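Local coordinates for putative tryptophan halogenase (Xanthomonas campestris pv. campestris, PDB 6Y1W), which is thought to be a flavin-dependent halogenase, probably using reduced FAD, oxygen and halide to halogenate an aromatic substrate, at residues 60-65 and 163-168; 247-252 and 286-291. All blocks are in the same frame, centred on the assembly; numbering follows the deposited sequence.

Contact 1. Residues 60-65 and 163-168; sequences EATIPS and YHLDAG. With BUD ((2S,3S)-butane-2,3-diol), chain H.
E60 and L165 form an antiparallel hydrogen-bonded pair: N of E60 lies 2.8 Å from O of L165, and N of L165 gives an equally short bond to O of E60. A61 and H164 follow as a non-hydrogen-bonded pair, where the small CB of A61 fits near the plane of the imidazole at its edge, 3.8 Å from CD2; the ring itself is held by bonds of NE2 to T264 and ND1 to T87. T62 ends the pairing. With chi1 at 56°, its OG1 turns to O of Y163, 2.7 Å away, meeting that carbonyl from the flank at a C=O...O angle of 115°, while N of T62 adds a weak bond to the same oxygen. The other branch, CG2, packs 3.8 Å from CD2 of L165, the two side chains crossing at about a right angle. The extended chain of E60 brings OE1 to 3.6 Å from the CB of A167, and OE2 bonds N350. Beyond, I63 and P64 touch C1 of the butanediol with carbon alone. Threonine thus serves polar and apolar neighbours at once, and the bond from NZ of K89 to its carbonyl is consistent with this strand end helping to place the predicted active-site lysine.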
loop_
_atom_site.group_PDB
_atom_site.type_symbol
_atom_site.label_atom_id
_atom_site.label_comp_id
_atom_site.label_asym_id
_atom_site.label_seq_id
_atom_site.Cartn_x
_atom_site.Cartn_y
_atom_site.Cartn_z
ATOM N N GLU A 60 11.400 26.693 -5.889
ATOM C CA GLU A 60 10.368 25.716 -5.594
ATOM C C GLU A 60 10.884 24.686 -4.604
ATOM O O GLU A 60 12.034 24.253 -4.708
ATOM C CB GLU A 60 9.935 25.047 -6.921
ATOM C CG GLU A 60 8.807 24.095 -6.791
ATOM C CD GLU A 60 8.078 23.829 -8.124
ATOM O OE1 GLU A 60 8.337 24.472 -9.172
ATOM O OE2 GLU A 60 7.186 22.965 -8.091
ATOM N N ALA A 61 10.037 24.264 -3.657
ATOM C CA ALA A 61 10.385 23.166 -2.759
ATOM C C ALA A 61 9.845 21.819 -3.290
ATOM O O ALA A 61 8.934 21.766 -4.117
ATOM C CB ALA A 61 9.837 23.448 -1.353
ATOM N N THR A 62 10.476 20.735 -2.845
ATOM C CA THR A 62 10.200 19.394 -3.361
ATOM C C THR A 62 10.070 18.435 -2.176
ATOM O O THR A 62 10.169 18.826 -0.994
ATOM C CB THR A 62 11.316 18.888 -4.315
ATOM O OG1 THR A 62 12.581 18.938 -3.648
ATOM C CG2 THR A 62 11.435 19.747 -5.585
ATOM N N ILE A 63 9.791 17.178 -2.484
ATOM C CA ILE A 63 9.675 16.142 -1.453
ATOM C C ILE A 63 10.513 14.924 -1.832
ATOM O O ILE A 63 11.054 14.867 -2.956
ATOM C CB ILE A 63 8.191 15.804 -1.191
ATOM C CG1 ILE A 63 7.452 15.465 -2.467
ATOM C CG2 ILE A 63 7.483 17.012 -0.503
ATOM C CD1 ILE A 63 5.982 15.037 -2.157
ATOM N N PRO A 64 10.683 13.953 -0.930
ATOM C CA PRO A 64 11.748 12.953 -1.142
ATOM C C PRO A 64 11.557 12.063 -2.350
ATOM O O PRO A 64 12.525 11.414 -2.767
ATOM C CB PRO A 64 11.726 12.140 0.157
ATOM C CG PRO A 64 11.314 13.185 1.212
ATOM C CD PRO A 64 10.262 13.985 0.496
ATOM N N SER A 65 10.348 11.960 -2.898
ATOM C CA SER A 65 10.203 11.175 -4.122
ATOM C C SER A 65 11.126 11.663 -5.239
ATOM O O SER A 65 11.471 10.871 -6.128
ATOM C CB SER A 65 8.737 11.193 -4.561
ATOM O OG SER A 65 8.314 12.535 -4.801
ATOM N N TYR A 163 14.707 18.826 -1.623
ATOM C CA TYR A 163 15.473 19.975 -2.110
ATOM C C TYR A 163 14.623 21.231 -2.200
ATOM O O TYR A 163 13.413 21.182 -2.430
ATOM C CB TYR A 163 16.018 19.726 -3.526
ATOM C CG TYR A 163 16.621 18.343 -3.715
ATOM C CD1 TYR A 163 17.867 18.058 -3.204
ATOM C CD2 TYR A 163 15.920 17.372 -4.412
ATOM C CE1 TYR A 163 18.437 16.786 -3.379
ATOM C CE2 TYR A 163 16.462 16.082 -4.596
ATOM C CZ TYR A 163 17.730 15.822 -4.103
ATOM O OH TYR A 163 18.214 14.544 -4.319
ATOM N N HIS A 164 15.297 22.371 -2.098
ATOM C CA HIS A 164 14.793 23.626 -2.618
ATOM C C HIS A 164 15.563 23.884 -3.900
ATOM O O HIS A 164 16.790 23.789 -3.889
ATOM C CB HIS A 164 15.060 24.758 -1.609
ATOM C CG HIS A 164 14.485 24.502 -0.240
ATOM N ND1 HIS A 164 15.282 24.244 0.864
ATOM C CD2 HIS A 164 13.195 24.415 0.196
ATOM C CE1 HIS A 164 14.512 24.068 1.931
ATOM N NE2 HIS A 164 13.244 24.153 1.549
ATOM N N LEU A 165 14.868 24.207 -5.002
ATOM C CA LEU A 165 15.593 24.319 -6.259
ATOM C C LEU A 165 15.048 25.462 -7.104
ATOM O O LEU A 165 13.948 25.968 -6.885
ATOM C CB LEU A 165 15.561 23.001 -7.072
ATOM C CG LEU A 165 14.176 22.394 -7.374
ATOM C CD1 LEU A 165 13.477 23.148 -8.503
ATOM C CD2 LEU A 165 14.284 20.899 -7.737
ATOM N N ASP A 166 15.863 25.884 -8.069
ATOM C CA ASP A 166 15.399 26.839 -9.083
ATOM C C ASP A 166 14.738 26.027 -10.184
ATOM O O ASP A 166 15.395 25.218 -10.844
ATOM C CB ASP A 166 16.581 27.656 -9.634
ATOM C CG ASP A 166 16.119 28.726 -10.637
ATOM O OD1 ASP A 166 15.519 28.359 -11.667
ATOM O OD2 ASP A 166 16.333 29.950 -10.414
ATOM N N ALA A 167 13.410 26.177 -10.350
ATOM C CA ALA A 167 12.685 25.326 -11.301
ATOM C C ALA A 167 13.067 25.587 -12.746
ATOM O O ALA A 167 13.092 24.652 -13.556
ATOM C CB ALA A 167 11.172 25.520 -11.138
ATOM N N GLY A 168 13.381 26.835 -13.096
ATOM C CA GLY A 168 13.768 27.115 -14.468
ATOM C C GLY A 168 15.106 26.487 -14.793
ATOM O O GLY A 168 15.284 25.931 -15.878
HETATM C C1 BUD H . 6.464 13.946 1.686
HETATM O O1 BUD H . 5.244 14.771 3.549
HETATM C C2 BUD H . 5.360 13.652 2.701
HETATM O O2 BUD H . 4.697 12.023 4.421
HETATM C C3 BUD H . 5.723 12.408 3.518
HETATM C C4 BUD H . 6.000 11.249 2.553
#

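Contact 2. Residues 247-252 and 286-291; sequences DSALAV and GIVYSS
S248 lays its CB over one face of the Y289 ring, 3.6 Å from the ring centroid and 20° off the normal, a CH-pi contact that lies offset toward the rim at CZ. The tyrosine reaches this place because its chi1 of 65° sets CG between the backbone N and the carbonyl carbon, bringing the ring against S248 of the neighbouring strand. A serine suits the spot: its CB is slim enough to lie against the ring, while OG donates to OD1 of D247 and accepts a hydrogen bond from a water. A second water, 2.7 Å from OH of Y289, also donates weakly to O of A249. The strand segments 248-252 and 286-289 run antiparallel at 176°, and the regular pairing ends in a classic beta bulge, where D247 and S248 both face Y289. N of D247 bonds O of Y289 at 2.9 Å; the bond from N of S248 to that oxygen is weak. The D247 carboxylate then grips S291 twice. Its OD2 takes OG of S291 at 2.6 Å through the syn lone pair, and OD1 accepts N of S291 at 2.9 Å, with OG of S248 arriving on the opposite face of the carboxylate plane. Farther along, CB of L250 meets CG2 of I287 at 3.9 Å on the tyrosine's side of the sheet.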
loop_
_atom_site.group_PDB
_atom_site.type_symbol
_atom_site.label_atom_id
_atom_site.label_comp_id
_atom_site.label_asym_id
_atom_site.label_seq_id
_atom_site.Cartn_x
_atom_site.Cartn_y
_atom_site.Cartn_z
ATOM N N ASP A 247 -6.765 31.238 -4.567
ATOM C CA ASP A 247 -6.851 31.260 -6.025
ATOM C C ASP A 247 -5.869 32.257 -6.619
ATOM O O ASP A 247 -5.869 32.433 -7.849
ATOM C CB ASP A 247 -8.278 31.600 -6.471
ATOM C CG ASP A 247 -8.723 32.998 -6.028
ATOM O OD1 ASP A 247 -7.933 33.772 -5.454
ATOM O OD2 ASP A 247 -9.910 33.334 -6.232
ATOM N N SER A 248 -4.978 32.840 -5.809
ATOM C CA SER A 248 -4.104 33.905 -6.265
ATOM C C SER A 248 -2.757 33.788 -5.551
ATOM O O SER A 248 -2.685 33.303 -4.422
ATOM C CB SER A 248 -4.703 35.274 -5.939
ATOM O OG SER A 248 -6.001 35.433 -6.519
ATOM N N ALA A 249 -1.706 34.284 -6.204
ATOM C CA ALA A 249 -0.443 34.407 -5.494
ATOM C C ALA A 249 0.326 35.608 -6.031
ATOM O O ALA A 249 0.135 36.047 -7.175
ATOM C CB ALA A 249 0.423 33.157 -5.632
ATOM N N LEU A 250 1.219 36.126 -5.192
ATOM C CA LEU A 250 2.225 37.096 -5.615
ATOM C C LEU A 250 3.577 36.521 -5.219
ATOM O O LEU A 250 3.730 36.097 -4.071
ATOM C CB LEU A 250 2.060 38.441 -4.891
ATOM C CG LEU A 250 1.002 39.399 -5.405
ATOM C CD1 LEU A 250 0.710 40.478 -4.345
ATOM C CD2 LEU A 250 1.464 40.009 -6.743
ATOM N N ALA A 251 4.558 36.537 -6.132
ATOM C CA ALA A 251 5.840 35.899 -5.839
ATOM C C ALA A 251 6.981 36.884 -6.068
ATOM O O ALA A 251 6.916 37.719 -6.973
ATOM C CB ALA A 251 6.048 34.642 -6.699
ATOM N N VAL A 252 8.023 36.789 -5.246
ATOM C CA VAL A 252 9.155 37.723 -5.364
ATOM C C VAL A 252 10.394 37.066 -4.769
ATOM O O VAL A 252 10.323 36.407 -3.726
ATOM C CB VAL A 252 8.854 39.063 -4.655
ATOM C CG1 VAL A 252 8.724 38.860 -3.122
ATOM C CG2 VAL A 252 9.960 40.114 -4.980
ATOM N N GLY A 286 6.579 34.134 -1.483
ATOM C CA GLY A 286 5.299 34.376 -2.152
ATOM C C GLY A 286 4.187 34.402 -1.131
ATOM O O GLY A 286 4.359 33.941 -0.005
ATOM N N ILE A 287 3.044 34.987 -1.520
ATOM C CA ILE A 287 1.859 34.946 -0.672
ATOM C C ILE A 287 0.773 34.286 -1.505
ATOM O O ILE A 287 0.609 34.593 -2.694
ATOM C CB ILE A 287 1.445 36.338 -0.131
ATOM C CG1 ILE A 287 0.224 36.184 0.789
ATOM C CG2 ILE A 287 1.145 37.377 -1.251
ATOM C CD1 ILE A 287 0.065 37.376 1.758
ATOM N N VAL A 288 0.102 33.322 -0.895
ATOM C CA VAL A 288 -0.981 32.570 -1.502
ATOM C C VAL A 288 -2.244 33.050 -0.820
ATOM O O VAL A 288 -2.304 33.021 0.403
ATOM C CB VAL A 288 -0.774 31.073 -1.238
ATOM C CG1 VAL A 288 -2.036 30.268 -1.612
ATOM C CG2 VAL A 288 0.481 30.553 -1.991
ATOM N N TYR A 289 -3.243 33.486 -1.581
ATOM C CA TYR A 289 -4.407 34.065 -0.913
ATOM C C TYR A 289 -5.670 33.852 -1.735
ATOM O O TYR A 289 -5.637 33.358 -2.858
ATOM C CB TYR A 289 -4.192 35.573 -0.645
ATOM C CG TYR A 289 -4.076 36.413 -1.897
ATOM C CD1 TYR A 289 -2.853 36.546 -2.587
ATOM C CD2 TYR A 289 -5.163 37.140 -2.370
ATOM C CE1 TYR A 289 -2.736 37.328 -3.738
ATOM C CE2 TYR A 289 -5.060 37.926 -3.512
ATOM C CZ TYR A 289 -3.866 38.026 -4.188
ATOM O OH TYR A 289 -3.853 38.809 -5.303
ATOM N N SER A 290 -6.806 34.223 -1.135
ATOM C CA SER A 290 -8.113 34.067 -1.766
ATOM C C SER A 290 -8.659 35.430 -2.158
ATOM O O SER A 290 -8.897 36.277 -1.283
ATOM C CB SER A 290 -9.108 33.383 -0.835
ATOM O OG SER A 290 -10.384 33.346 -1.479
ATOM N N SER A 291 -8.929 35.589 -3.455
ATOM C CA SER A 291 -9.493 36.820 -3.994
ATOM C C SER A 291 -10.890 37.085 -3.454
ATOM O O SER A 291 -11.371 38.218 -3.539
ATOM C CB SER A 291 -9.528 36.771 -5.529
ATOM O OG SER A 291 -10.535 35.892 -6.059
HETATM O O HOH W 1 -6.363 37.895 -7.431
HETATM O O HOH W 2 -1.981 38.589 -7.239
#

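In the fold
Contact 1 joins two strands of a small three-stranded antiparallel sheet, contact 2 two neighbours in a larger seven-stranded mixed sheet. Their centres are 19 Å apart and their nearest atoms about 10 Å, so they do not touch. Contact 1 is the closer to the predicted catalytic region: the side chain of H164 is about 3 Å from that of K89, and that of E60 about 3 Å from that of I351, a predicted FAD-binding residue. Contact 2 stands farther off, with V288 about 12 Å from E347, predicted to bind tryptophan, side chain to side chain. Each contact borders a different butanediol, touched by I63 and P64 in one case and by I287 and Y289 in the other.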